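PDB 3ZTV: NAD nucleotidase from Haemophilus influenzae, which degrades NAD to adenosine and nicotinamide riboside, combining pyrophosphatase and 5'-nucleotidase activities in a zinc-containing enzyme that is most active on AMP. Local coordinates for residues S370-R373 with G379-P382; P375-S380 with A476-N481; G443-Q448 with Y524-K529. All blocks are in the same frame, centred on the assembly; numbering follows the deposited sequence.

Contact 1 of 3, residues S370-R373 with G379-P382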
loop_
_atom_site.group_PDB
_atom_site.type_symbol
_atom_site.label_atom_id
_atom_site.label_comp_id
_atom_site.label_asym_id
_atom_site.label_seq_id
_atom_site.Cartn_x
_atom_site.Cartn_y
_atom_site.Cartn_z
ATOM N N SER A 370 -50.676 2.439 2.143
ATOM C CA SER A 370 -50.985 3.495 3.100
ATOM C C SER A 370 -51.687 2.999 4.366
ATOM O O SER A 370 -51.399 3.467 5.469
ATOM C CB SER A 370 -51.827 4.581 2.430
ATOM O OG SER A 370 -52.080 5.650 3.324
ATOM N N ALA A 371 -52.604 2.051 4.208
ATOM C CA ALA A 371 -53.398 1.577 5.336
ATOM C C ALA A 371 -52.544 0.933 6.427
ATOM O O ALA A 371 -52.896 0.971 7.608
ATOM C CB ALA A 371 -54.467 0.600 4.856
ATOM N N ASN A 372 -51.421 0.342 6.030
ATOM C CA ASN A 372 -50.613 -0.445 6.959
ATOM C C ASN A 372 -49.308 0.217 7.387
ATOM O O ASN A 372 -48.442 -0.441 7.959
ATOM C CB ASN A 372 -50.333 -1.833 6.381
ATOM C CG ASN A 372 -51.599 -2.642 6.176
ATOM O OD1 ASN A 372 -52.201 -3.126 7.137
ATOM N ND2 ASN A 372 -52.005 -2.803 4.920
ATOM N N ARG A 373 -49.179 1.515 7.135
ATOM C CA ARG A 373 -47.925 2.216 7.410
ATOM C C ARG A 373 -47.502 2.148 8.870
ATOM O O ARG A 373 -46.317 1.973 9.167
ATOM C CB ARG A 373 -48.001 3.672 6.956
ATOM C CG ARG A 373 -47.919 3.843 5.453
ATOM C CD ARG A 373 -48.209 5.277 5.057
ATOM N NE ARG A 373 -48.022 5.500 3.628
ATOM C CZ ARG A 373 -48.231 6.669 3.032
ATOM N NH1 ARG A 373 -48.626 7.712 3.748
ATOM N NH2 ARG A 373 -48.042 6.796 1.725
ATOM N N GLY A 379 -57.550 0.533 10.817
ATOM C CA GLY A 379 -57.413 0.203 9.411
ATOM C C GLY A 379 -56.107 -0.499 9.084
ATOM O O GLY A 379 -55.909 -0.957 7.958
ATOM N N SER A 380 -55.218 -0.585 10.069
ATOM C CA SER A 380 -53.936 -1.262 9.892
ATOM C C SER A 380 -54.011 -2.682 10.445
ATOM O O SER A 380 -55.084 -3.286 10.490
ATOM C CB SER A 380 -52.816 -0.469 10.580
ATOM O OG SER A 380 -51.529 -0.982 10.262
ATOM N N ASN A 381 -52.863 -3.217 10.848
ATOM C CA ASN A 381 -52.794 -4.512 11.514
ATOM C C ASN A 381 -51.716 -4.468 12.601
ATOM O O ASN A 381 -50.938 -3.513 12.665
ATOM C CB ASN A 381 -52.530 -5.634 10.505
ATOM C CG ASN A 381 -51.101 -5.644 10.002
ATOM O OD1 ASN A 381 -50.743 -4.892 9.092
ATOM N ND2 ASN A 381 -50.279 -6.505 10.584
ATOM N N PRO A 382 -51.671 -5.487 13.474
ATOM C CA PRO A 382 -50.730 -5.431 14.602
ATOM C C PRO A 382 -49.251 -5.360 14.201
ATOM O O PRO A 382 -48.454 -4.844 14.983
ATOM C CB PRO A 382 -51.015 -6.730 15.360
ATOM C CG PRO A 382 -52.431 -7.044 15.033
ATOM C CD PRO A 382 -52.607 -6.618 13.599
HETATM O O HOH W 1 -54.989 -3.287 6.994
#
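Within the long loop between strand 357-362 and helix 386-396 of the 5'-nucleotidase C-terminal domain, the chain doubles back so that Ala371 and Asn372 meet Gly379, Ser380 and Asn381. The two runs are nearest at Asn372 and Ser380, whose CA atoms lie 4.5 Å apart. Ser380 CB sits 3.3 Å from Ala371 O. Ser380 OG lies 3.5 Å from Asn372 CA, yet spends its hydrogen bond on the carbonyl of Ile374, inside the turn-back; chi1 of -171°, placing OG opposite the backbone N, aims it there. On the flank, Ala371 CB rests 3.8 Å from Gly379 O.

A single water spans the gap, donating to Asn372 OD1 at 2.8 Å and to Gly379 O at 2.7 Å. The other end of that amide, ND2, bonds to the carbonyl of Gly368, which fixes its rotation. The Asn381 side chain passes the Asn372 one at roughly a right angle. The neighbouring Arg373 probably binds substrate, which places this loop near the substrate site. With both water hydrogens engaged and Asn372 and Ser380 each tied to a main-chain carbonyl, the polar groups here hold the loop to itself, through solvent and backbone without a charged pair.

Contact 2 of 3, residues P375-S380 with A476-N481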
loop_
_atom_site.group_PDB
_atom_site.type_symbol
_atom_site.label_atom_id
_atom_site.label_comp_id
_atom_site.label_asym_id
_atom_site.label_seq_id
_atom_site.Cartn_x
_atom_site.Cartn_y
_atom_site.Cartn_z
ATOM N N PRO A 375 -48.171 0.314 12.661
ATOM C CA PRO A 375 -48.805 -0.850 13.289
ATOM C C PRO A 375 -49.827 -0.431 14.333
ATOM O O PRO A 375 -49.670 0.622 14.954
ATOM C CB PRO A 375 -47.635 -1.563 13.978
ATOM C CG PRO A 375 -46.395 -1.009 13.333
ATOM C CD PRO A 375 -46.733 0.398 12.974
ATOM N N ASN A 376 -50.864 -1.250 14.506
ATOM C CA ASN A 376 -51.842 -1.064 15.578
ATOM C C ASN A 376 -52.661 0.224 15.495
ATOM O O ASN A 376 -53.184 0.704 16.503
ATOM C CB ASN A 376 -51.164 -1.191 16.948
ATOM C CG ASN A 376 -50.753 -2.617 17.258
ATOM O OD1 ASN A 376 -51.527 -3.554 17.056
ATOM N ND2 ASN A 376 -49.524 -2.793 17.734
ATOM N N LYS A 377 -52.773 0.781 14.294
ATOM C CA LYS A 377 -53.667 1.908 14.063
ATOM C C LYS A 377 -54.940 1.428 13.371
ATOM O O LYS A 377 -54.954 0.363 12.758
ATOM C CB LYS A 377 -52.983 2.981 13.214
ATOM C CG LYS A 377 -51.962 3.818 13.969
ATOM C CD LYS A 377 -52.595 4.492 15.179
ATOM C CE LYS A 377 -51.629 5.447 15.863
ATOM N NZ LYS A 377 -51.902 6.873 15.521
ATOM N N ALA A 378 -56.006 2.215 13.476
ATOM C CA ALA A 378 -57.261 1.884 12.814
ATOM C C ALA A 378 -57.036 1.648 11.323
ATOM O O ALA A 378 -56.401 2.457 10.648
ATOM C CB ALA A 378 -58.284 2.990 13.029
ATOM N N GLY A 379 -57.550 0.533 10.817
ATOM C CA GLY A 379 -57.413 0.203 9.411
ATOM C C GLY A 379 -56.107 -0.499 9.084
ATOM O O GLY A 379 -55.909 -0.957 7.958
ATOM N N SER A 380 -55.218 -0.585 10.069
ATOM C CA SER A 380 -53.936 -1.262 9.892
ATOM C C SER A 380 -54.011 -2.682 10.445
ATOM O O SER A 380 -55.084 -3.286 10.490
ATOM C CB SER A 380 -52.816 -0.469 10.580
ATOM O OG SER A 380 -51.529 -0.982 10.262
ATOM N N ALA A 476 -41.293 0.475 20.334
ATOM C CA ALA A 476 -41.479 1.898 20.582
ATOM C C ALA A 476 -42.898 2.171 21.066
ATOM O O ALA A 476 -43.812 1.392 20.797
ATOM C CB ALA A 476 -41.185 2.703 19.314
ATOM N N ASN A 477 -43.066 3.278 21.785
ATOM C CA ASN A 477 -44.385 3.734 22.220
ATOM C C ASN A 477 -44.823 4.934 21.393
ATOM O O ASN A 477 -44.003 5.787 21.056
ATOM C CB ASN A 477 -44.359 4.158 23.689
ATOM C CG ASN A 477 -44.040 3.017 24.629
ATOM O OD1 ASN A 477 -44.460 1.880 24.413
ATOM N ND2 ASN A 477 -43.284 3.315 25.682
ATOM N N GLU A 478 -46.113 5.025 21.089
ATOM C CA GLU A 478 -46.618 6.196 20.381
ATOM C C GLU A 478 -46.418 7.460 21.209
ATOM O O GLU A 478 -46.083 8.517 20.675
ATOM C CB GLU A 478 -48.096 6.033 20.024
ATOM C CG GLU A 478 -48.674 7.234 19.285
ATOM C CD GLU A 478 -50.014 6.947 18.638
ATOM O OE1 GLU A 478 -50.580 5.859 18.874
ATOM O OE2 GLU A 478 -50.502 7.817 17.884
ATOM N N THR A 479 -46.630 7.343 22.515
ATOM C CA THR A 479 -46.476 8.468 23.429
ATOM C C THR A 479 -45.033 8.585 23.914
ATOM O O THR A 479 -44.522 7.671 24.556
ATOM C CB THR A 479 -47.396 8.297 24.659
ATOM O OG1 THR A 479 -48.761 8.182 24.232
ATOM C CG2 THR A 479 -47.252 9.479 25.608
ATOM N N PRO A 480 -44.363 9.709 23.610
ATOM C CA PRO A 480 -42.982 9.891 24.070
ATOM C C PRO A 480 -42.894 9.907 25.594
ATOM O O PRO A 480 -43.854 10.314 26.254
ATOM C CB PRO A 480 -42.600 11.265 23.508
ATOM C CG PRO A 480 -43.535 11.485 22.367
ATOM C CD PRO A 480 -44.822 10.832 22.777
ATOM N N ASN A 481 -41.765 9.460 26.139
ATOM C CA ASN A 481 -41.553 9.474 27.582
ATOM C C ASN A 481 -41.106 10.846 28.076
ATOM O O ASN A 481 -41.100 11.812 27.314
ATOM C CB ASN A 481 -40.559 8.386 28.009
ATOM C CG ASN A 481 -39.167 8.609 27.449
ATOM O OD1 ASN A 481 -38.840 9.700 26.985
ATOM N ND2 ASN A 481 -38.334 7.574 27.501
#
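Lys377 and Glu478 reach for each other from opposite directions and close the gap between their backbones with a salt bridge, Lys377 NZ to Glu478 OE2 at 2.9 Å. The ammonium meets OE2 on its syn side but 33° out of the carboxylate plane, so the approach is tilted. The lysine chain bends at chi2 and again at chi4, the latter at 102° and so away from a staggered value, to bring NZ to OE2. The bend also lays the terminal methylene against the acid, with Lys377 CE 3.2 Å from Glu478 OE1. The glutamate, by contrast, is straight, its CG anti to the backbone N and its chain extended beyond, which carries the carboxylate across toward Lys377.

The other oxygen, OE1, accepts the backbone N-H of Ser572. The carboxylate is therefore gripped through both oxygens, which should limit its rotation and probably help it keep its negative charge. Lys377 itself opens a type II beta turn, closed by the bond from Ser380 N to Lys377 O at 2.9 Å, with Gly379 taking the positive phi (85°) that its third position calls for.

Behind the bridge, Glu478 follows directly on strand 472-477, which lies between strand 487-493, antiparallel to it, and strand 567-570, parallel to it. Its side chain packs on Phe569 of strand 567-570 and on Leu458 of helix 443-460, while Pro375 also leans on Phe569, so loop 375-380 is moored at the margin of this four-stranded sheet.

Contact 3 of 3, residues G443-Q448 with Y524-K529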
loop_
_atom_site.group_PDB
_atom_site.type_symbol
_atom_site.label_atom_id
_atom_site.label_comp_id
_atom_site.label_asym_id
_atom_site.label_seq_id
_atom_site.Cartn_x
_atom_site.Cartn_y
_atom_site.Cartn_z
ATOM N N GLY A 443 -24.268 3.848 16.896
ATOM C CA GLY A 443 -25.563 3.358 17.331
ATOM C C GLY A 443 -26.477 4.441 17.875
ATOM O O GLY A 443 -27.694 4.372 17.707
ATOM N N SER A 444 -25.903 5.439 18.538
ATOM C CA SER A 444 -26.703 6.537 19.076
ATOM C C SER A 444 -27.428 7.300 17.964
ATOM O O SER A 444 -28.553 7.768 18.145
ATOM C CB SER A 444 -25.830 7.488 19.896
ATOM O OG SER A 444 -24.789 8.030 19.098
ATOM N N LEU A 445 -26.777 7.423 16.811
ATOM C CA LEU A 445 -27.382 8.095 15.663
ATOM C C LEU A 445 -28.433 7.223 14.982
ATOM O O LEU A 445 -29.387 7.738 14.398
ATOM C CB LEU A 445 -26.307 8.507 14.659
ATOM C CG LEU A 445 -25.362 9.619 15.118
ATOM C CD1 LEU A 445 -24.190 9.744 14.160
ATOM C CD2 LEU A 445 -26.103 10.940 15.247
ATOM N N VAL A 446 -28.248 5.909 15.041
ATOM C CA VAL A 446 -29.253 4.987 14.524
ATOM C C VAL A 446 -30.535 5.152 15.332
ATOM O O VAL A 446 -31.622 5.252 14.767
ATOM C CB VAL A 446 -28.783 3.521 14.557
ATOM C CG1 VAL A 446 -29.912 2.587 14.107
ATOM C CG2 VAL A 446 -27.547 3.337 13.677
ATOM N N LYS A 447 -30.401 5.201 16.656
ATOM C CA LYS A 447 -31.554 5.453 17.514
ATOM C C LYS A 447 -32.226 6.769 17.128
ATOM O O LYS A 447 -33.448 6.829 16.973
ATOM C CB LYS A 447 -31.146 5.486 18.990
ATOM C CG LYS A 447 -30.787 4.128 19.585
ATOM C CD LYS A 447 -30.388 4.262 21.055
ATOM C CE LYS A 447 -30.182 2.911 21.720
ATOM N NZ LYS A 447 -29.605 3.033 23.098
ATOM N N GLN A 448 -31.422 7.816 16.962
ATOM C CA GLN A 448 -31.964 9.132 16.653
ATOM C C GLN A 448 -32.727 9.173 15.327
ATOM O O GLN A 448 -33.771 9.808 15.230
ATOM C CB GLN A 448 -30.872 10.205 16.674
ATOM C CG GLN A 448 -31.438 11.607 16.622
ATOM C CD GLN A 448 -32.358 11.904 17.795
ATOM O OE1 GLN A 448 -31.937 11.870 18.955
ATOM N NE2 GLN A 448 -33.620 12.198 17.500
ATOM N N TYR A 524 -36.352 12.466 7.990
ATOM C CA TYR A 524 -35.191 11.717 8.457
ATOM C C TYR A 524 -34.028 12.679 8.728
ATOM O O TYR A 524 -32.985 12.633 8.068
ATOM C CB TYR A 524 -34.813 10.631 7.442
ATOM C CG TYR A 524 -35.703 9.397 7.496
ATOM C CD1 TYR A 524 -37.066 9.478 7.209
ATOM C CD2 TYR A 524 -35.179 8.154 7.829
ATOM C CE1 TYR A 524 -37.875 8.347 7.255
ATOM C CE2 TYR A 524 -35.974 7.026 7.881
ATOM C CZ TYR A 524 -37.319 7.128 7.602
ATOM O OH TYR A 524 -38.099 6.001 7.658
ATOM N N LYS A 525 -34.219 13.544 9.720
ATOM C CA LYS A 525 -33.282 14.629 10.017
ATOM C C LYS A 525 -31.839 14.162 10.163
ATOM O O LYS A 525 -30.921 14.777 9.611
ATOM C CB LYS A 525 -33.719 15.398 11.272
ATOM C CG LYS A 525 -35.021 16.168 11.100
ATOM C CD LYS A 525 -35.388 16.946 12.356
ATOM C CE LYS A 525 -36.715 17.673 12.185
ATOM N NZ LYS A 525 -37.216 18.230 13.471
ATOM N N THR A 526 -31.633 13.078 10.902
ATOM C CA THR A 526 -30.288 12.580 11.154
ATOM C C THR A 526 -29.545 12.242 9.858
ATOM O O THR A 526 -28.373 12.590 9.713
ATOM C CB THR A 526 -30.287 11.380 12.135
ATOM O OG1 THR A 526 -30.650 11.834 13.449
ATOM C CG2 THR A 526 -28.921 10.734 12.196
ATOM N N PHE A 527 -30.209 11.570 8.919
ATOM C CA PHE A 527 -29.581 11.276 7.627
ATOM C C PHE A 527 -29.241 12.573 6.889
ATOM O O PHE A 527 -28.201 12.676 6.239
ATOM C CB PHE A 527 -30.486 10.416 6.737
ATOM C CG PHE A 527 -30.556 8.958 7.136
ATOM C CD1 PHE A 527 -29.544 8.353 7.866
ATOM C CD2 PHE A 527 -31.643 8.188 6.747
ATOM C CE1 PHE A 527 -29.627 7.005 8.211
ATOM C CE2 PHE A 527 -31.730 6.850 7.084
ATOM C CZ PHE A 527 -30.722 6.256 7.816
ATOM N N GLY A 528 -30.135 13.553 6.974
ATOM C CA GLY A 528 -29.908 14.845 6.353
ATOM C C GLY A 528 -28.635 15.514 6.833
ATOM O O GLY A 528 -27.947 16.189 6.066
ATOM N N LYS A 529 -28.313 15.324 8.108
ATOM C CA LYS A 529 -27.110 15.914 8.687
ATOM C C LYS A 529 -25.841 15.129 8.347
ATOM O O LYS A 529 -24.749 15.704 8.274
ATOM C CB LYS A 529 -27.260 16.078 10.200
ATOM C CG LYS A 529 -28.261 17.158 10.587
ATOM C CD LYS A 529 -28.515 17.188 12.086
ATOM C CE LYS A 529 -29.738 18.034 12.411
ATOM N NZ LYS A 529 -30.092 17.990 13.859
#
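Thr526 OG1 hydrogen-bonds to Asp452 OD2, and the aliphatic part of Gln448 packs against the same oxygen, with Gln448 CG 3.3 Å and CB 3.6 Å from Thr526 OG1. The contact is a helix-helix packing in the C-terminal domain, between the first turns of helix 443-460 and those of the short helix 525-530. The latter comes soon after the 516-522 run, of which Tyr516 and Asp522 line the bound adenosine and the rest probably contact substrate. The nearest CA atoms, of Gln448 and Thr526, are 6.7 Å apart.

Gln448 crosses the threonine at about a right angle. Its CG stands anti to the backbone N (chi1 -169°), which brings CG over Thr526 OG1, beside CB, and the bend at chi2 then turns the amide so that NE2 bonds to Asp452 OD1. Asp452, one turn on in helix 443-460, thus bonds Gln448 of its own helix through OD1 and Thr526 of the other through OD2, and the buried threonine hydroxyl is satisfied by it.

The N-cap residue Tyr524 precedes helix 525-530. On the sheet side, Val446 and Phe527 both reach Met441 of strand 435-442, and they touch Val511 and Thr513 respectively on strand 508-514, so the two helices lie on the same face of the mixed sheet that holds these strands.

The methyl branch of Thr526, opposite the backbone N, makes the remaining contacts. Thr526 CG2 rests 3.7 Å from the carbonyl oxygen of Leu445 and meets the tip of that leucine, crossing obliquely, at CD2, 4.2 Å away.

Contacts 1 and 2 lie at the surface and share Gly379 and Ser380, so the same loop is first folded on itself and then fastened to the end of strand 472-477; a probable hydrogen bond from Asn376 N to Asn381 O joins them directly. Contact 3 is partly buried, its centre 25 Å from that of contact 1 and 21 Å from that of contact 2, and touches neither. Its helix 443-460 nevertheless runs on to lie against Glu478 of contact 2. Chemistry follows position: a bridging water in contact 1, a salt bridge in contact 2, and mainly van der Waals packing between helices in contact 3.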